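Local coordinates for protein autoinducer 2 sensor kinase/phosphatase LuxQ (Vibrio cholerae, PDB 3C38) that senses autoinducer 2 through the LuxP–AI-2 complex and switches between histidine kinase and phosphatase activity in quorum sensing, here represented by its periplasmic sensor domain, at residues A[119-125]-A[136-142]. Numbering follows the deposited sequence.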
ATOM      1  N   SER A 119      12.186  10.695   2.684  1.00 54.84           N
ATOM      2  CA  SER A 119      11.013  11.108   1.909  1.00 53.91           C
ATOM      3  C   SER A 119      11.138  10.724   0.433  1.00 53.73           C
ATOM      4  O   SER A 119      12.232  10.406  -0.049  1.00 54.97           O
ATOM      5  CB  SER A 119      10.817  12.636   2.005  1.00 52.47           C
ATOM      6  OG  SER A 119      10.622  13.076   3.339  1.00 48.44           O
ATOM      7  N   GLY A 120      10.013  10.755  -0.278  1.00 51.50           N
ATOM      8  CA  GLY A 120      10.026  10.451  -1.698  1.00 49.07           C
ATOM      9  C   GLY A 120      10.249   9.005  -2.095  1.00 48.51           C
ATOM     10  O   GLY A 120      10.429   8.712  -3.280  1.00 48.12           O
ATOM     11  N   ASN A 121      10.247   8.099  -1.118  1.00 47.17           N
ATOM     12  CA  ASN A 121      10.434   6.674  -1.396  1.00 44.01           C
ATOM     13  C   ASN A 121       9.456   5.806  -0.618  1.00 40.61           C
ATOM     14  O   ASN A 121       9.225   6.016   0.571  1.00 38.61           O
ATOM     15  CB  ASN A 121      11.859   6.222  -1.066  1.00 46.05           C
ATOM     16  CG  ASN A 121      12.877   6.693  -2.092  1.00 51.01           C
ATOM     17  OD1 ASN A 121      13.771   5.938  -2.477  1.00 52.61           O
ATOM     18  ND2 ASN A 121      12.757   7.944  -2.529  1.00 51.93           N
ATOM     19  N   TRP A 122       8.878   4.837  -1.311  1.00 38.76           N
ATOM     20  CA  TRP A 122       7.940   3.911  -0.697  1.00 37.31           C
ATOM     21  C   TRP A 122       8.743   2.953   0.177  1.00 37.60           C
ATOM     22  O   TRP A 122       9.862   2.577  -0.179  1.00 35.75           O
ATOM     23  CB  TRP A 122       7.194   3.126  -1.775  1.00 34.25           C
ATOM     24  CG  TRP A 122       6.090   3.895  -2.420  1.00 29.97           C
ATOM     25  CD1 TRP A 122       6.113   4.509  -3.636  1.00 29.10           C
ATOM     26  CD2 TRP A 122       4.796   4.147  -1.863  1.00 28.85           C
ATOM     27  NE1 TRP A 122       4.909   5.134  -3.872  1.00 30.20           N
ATOM     28  CE2 TRP A 122       4.082   4.928  -2.799  1.00 28.09           C
ATOM     29  CE3 TRP A 122       4.170   3.792  -0.658  1.00 27.79           C
ATOM     30  CZ2 TRP A 122       2.768   5.357  -2.572  1.00 28.25           C
ATOM     31  CZ3 TRP A 122       2.868   4.215  -0.430  1.00 29.92           C
ATOM     32  CH2 TRP A 122       2.179   4.995  -1.385  1.00 29.81           C
ATOM     33  N   HIS A 123       8.179   2.574   1.318  1.00 36.51           N
ATOM     34  CA  HIS A 123       8.845   1.657   2.234  1.00 37.11           C
ATOM     35  C   HIS A 123       7.934   0.477   2.542  1.00 36.78           C
ATOM     36  O   HIS A 123       6.782   0.663   2.940  1.00 34.04           O
ATOM     37  CB  HIS A 123       9.185   2.358   3.552  1.00 38.44           C
ATOM     38  CG  HIS A 123      10.308   3.340   3.448  1.00 45.27           C
ATOM     39  ND1 HIS A 123      11.631   2.981   3.609  1.00 45.47           N
ATOM     40  CD2 HIS A 123      10.308   4.669   3.190  1.00 46.03           C
ATOM     41  CE1 HIS A 123      12.394   4.048   3.458  1.00 47.13           C
ATOM     42  NE2 HIS A 123      11.617   5.085   3.204  1.00 47.42           N
ATOM     43  N   LEU A 124       8.458  -0.732   2.351  1.00 36.76           N
ATOM     44  CA  LEU A 124       7.713  -1.945   2.647  1.00 34.89           C
ATOM     45  C   LEU A 124       8.018  -2.249   4.104  1.00 36.23           C
ATOM     46  O   LEU A 124       9.144  -2.602   4.450  1.00 37.05           O
ATOM     47  CB  LEU A 124       8.176  -3.092   1.748  1.00 32.56           C
ATOM     48  CG  LEU A 124       7.609  -4.472   2.095  1.00 32.54           C
ATOM     49  CD1 LEU A 124       6.085  -4.417   2.089  1.00 31.95           C
ATOM     50  CD2 LEU A 124       8.126  -5.506   1.095  1.00 31.91           C
ATOM     51  N   VAL A 125       7.021  -2.078   4.961  1.00 36.17           N
ATOM     52  CA  VAL A 125       7.186  -2.313   6.387  1.00 36.89           C
ATOM     53  C   VAL A 125       6.074  -3.224   6.905  1.00 37.97           C
ATOM     54  O   VAL A 125       5.032  -3.367   6.271  1.00 37.28           O
ATOM     55  CB  VAL A 125       7.157  -1.002   7.154  1.00 37.52           C
ATOM     56  CG1 VAL A 125       8.223  -0.069   6.608  1.00 34.85           C
ATOM     57  CG2 VAL A 125       5.788  -0.375   7.033  1.00 36.86           C
ATOM     58  N   ILE A 136       2.606  -3.318   5.050  1.00 30.11           N
ATOM     59  CA  ILE A 136       2.198  -2.001   4.587  1.00 28.29           C
ATOM     60  C   ILE A 136       3.232  -1.304   3.729  1.00 30.72           C
ATOM     61  O   ILE A 136       4.424  -1.388   4.000  1.00 29.73           O
ATOM     62  CB  ILE A 136       1.937  -1.080   5.784  1.00 26.47           C
ATOM     63  CG1 ILE A 136       1.074  -1.803   6.811  1.00 24.99           C
ATOM     64  CG2 ILE A 136       1.288   0.218   5.320  1.00 27.19           C
ATOM     65  CD1 ILE A 136       0.891  -1.024   8.105  1.00 26.95           C
ATOM     66  N   LEU A 137       2.767  -0.624   2.683  1.00 31.38           N
ATOM     67  CA  LEU A 137       3.652   0.154   1.819  1.00 31.72           C
ATOM     68  C   LEU A 137       3.412   1.582   2.307  1.00 33.44           C
ATOM     69  O   LEU A 137       2.285   2.083   2.271  1.00 30.24           O
ATOM     70  CB  LEU A 137       3.251   0.022   0.353  1.00 31.18           C
ATOM     71  CG  LEU A 137       3.570  -1.327  -0.296  1.00 34.24           C
ATOM     72  CD1 LEU A 137       2.868  -1.443  -1.648  1.00 30.92           C
ATOM     73  CD2 LEU A 137       5.083  -1.456  -0.460  1.00 31.94           C
ATOM     74  N   MET A 138       4.459   2.222   2.816  1.00 33.55           N
ATOM     75  CA  MET A 138       4.309   3.569   3.321  1.00 35.38           C
ATOM     76  C   MET A 138       5.230   4.551   2.644  1.00 34.04           C
ATOM     77  O   MET A 138       6.284   4.182   2.129  1.00 33.63           O
ATOM     78  CB  MET A 138       4.556   3.612   4.823  1.00 41.42           C
ATOM     79  CG  MET A 138       3.397   3.127   5.645  1.00 47.67           C
ATOM     80  SD  MET A 138       3.606   3.649   7.331  1.00 57.97           S
ATOM     81  CE  MET A 138       3.405   5.387   7.173  1.00 54.07           C
ATOM     82  N   ARG A 139       4.818   5.812   2.658  1.00 32.72           N
ATOM     83  CA  ARG A 139       5.602   6.871   2.049  1.00 34.06           C
ATOM     84  C   ARG A 139       5.374   8.172   2.808  1.00 33.08           C
ATOM     85  O   ARG A 139       4.260   8.469   3.243  1.00 30.38           O
ATOM     86  CB  ARG A 139       5.223   7.020   0.576  1.00 33.92           C
ATOM     87  CG  ARG A 139       6.125   7.952  -0.213  1.00 36.24           C
ATOM     88  CD  ARG A 139       5.844   7.819  -1.696  1.00 35.84           C
ATOM     89  NE  ARG A 139       6.668   8.729  -2.488  1.00 37.49           N
ATOM     90  CZ  ARG A 139       6.437  10.032  -2.598  1.00 35.73           C
ATOM     91  NH1 ARG A 139       5.400  10.577  -1.970  1.00 31.40           N
ATOM     92  NH2 ARG A 139       7.244  10.783  -3.335  1.00 35.72           N
ATOM     93  N   ARG A 140       6.452   8.934   2.973  1.00 36.23           N
ATOM     94  CA  ARG A 140       6.410  10.206   3.699  1.00 37.95           C
ATOM     95  C   ARG A 140       6.595  11.414   2.767  1.00 37.12           C
ATOM     96  O   ARG A 140       7.404  11.383   1.843  1.00 36.64           O
ATOM     97  CB  ARG A 140       7.526  10.217   4.756  1.00 39.93           C
ATOM     98  CG  ARG A 140       7.426  11.327   5.772  1.00 40.46           C
ATOM     99  CD  ARG A 140       8.659  11.379   6.673  1.00 42.95           C
ATOM    100  NE  ARG A 140       9.852  11.732   5.920  1.00 48.41           N
ATOM    101  CZ  ARG A 140      10.936  12.287   6.451  1.00 50.92           C
ATOM    102  NH1 ARG A 140      10.984  12.558   7.749  1.00 48.87           N
ATOM    103  NH2 ARG A 140      11.973  12.582   5.674  1.00 52.79           N
ATOM    104  N   SER A 141       5.849  12.480   3.015  1.00 38.98           N
ATOM    105  CA  SER A 141       5.985  13.686   2.210  1.00 41.93           C
ATOM    106  C   SER A 141       6.045  14.917   3.119  1.00 42.57           C
ATOM    107  O   SER A 141       5.132  15.176   3.903  1.00 42.00           O
ATOM    108  CB  SER A 141       4.818  13.811   1.225  1.00 42.06           C
ATOM    109  OG  SER A 141       5.067  14.844   0.283  1.00 43.77           O
ATOM    110  N   SER A 142       7.128  15.675   3.001  1.00 44.56           N
ATOM    111  CA  SER A 142       7.331  16.872   3.816  1.00 48.00           C
ATOM    112  C   SER A 142       6.193  17.874   3.699  1.00 50.34           C
ATOM    113  O   SER A 142       5.663  18.099   2.617  1.00 51.80           O
ATOM    114  CB  SER A 142       8.641  17.547   3.409  1.00 49.37           C
ATOM    115  OG  SER A 142       9.687  16.590   3.286  1.00 48.90           O
TER
HETATM  116  O   HOH W   1      12.021  15.732   3.815  1.00 61.46           O
HETATM  117  O   HOH W   2       8.919   8.021   2.210  1.00 39.32           O
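Backbone hydrogen bonds join H123 to M138 and V125 to I136, two bonds in each antiparallel pair. H123 N lies 2.6 Å from M138 O, and V125 N reaches I136 O at 2.9 Å. Between them, L124 and L137 form a non-hydrogen-bonded pair. Toward S119 the direct pairing gives way: a water accepts from R140 N and donates to N121 O, and G120 N makes a long, weak bond to R140 O. G120 has a positive phi (72°), which glycine accommodates easily. The two strands make a β-hairpin at one side of the five-stranded antiparallel sheet of this LuxQ periplasmic domain, of the Cache clan, with 123-127 outermost and 153-160 on the far side of 136-142.

Apolar contacts occupy both faces. The leucines reach across with their methyls, L124 CD1 to L137 CD2 at 4.0 Å; V125 and I136, branched at CB, keep their bulk beside the strands on the other face. The extended R139 chain, CG anti to the backbone N (chi1 -171°), crosses W122 at about a right angle. Its aliphatic part suits the flat indole: CD lies 3.6 Å from the five-membered ring centroid, a CH-pi contact, while the guanidinium makes a hydrogen bond to Q44 and a salt bridge to D45 of helix 22-47, which packs on the W122 and L137 side.

Among polar side chains, R140 bends at chi3 (65°), bringing NE and NH2 to S119, small and with an accepting OG; R140 NH2 lies 2.7 Å from S119 OG, though both bonds are weak. A second water links S119 OG with S142 OG.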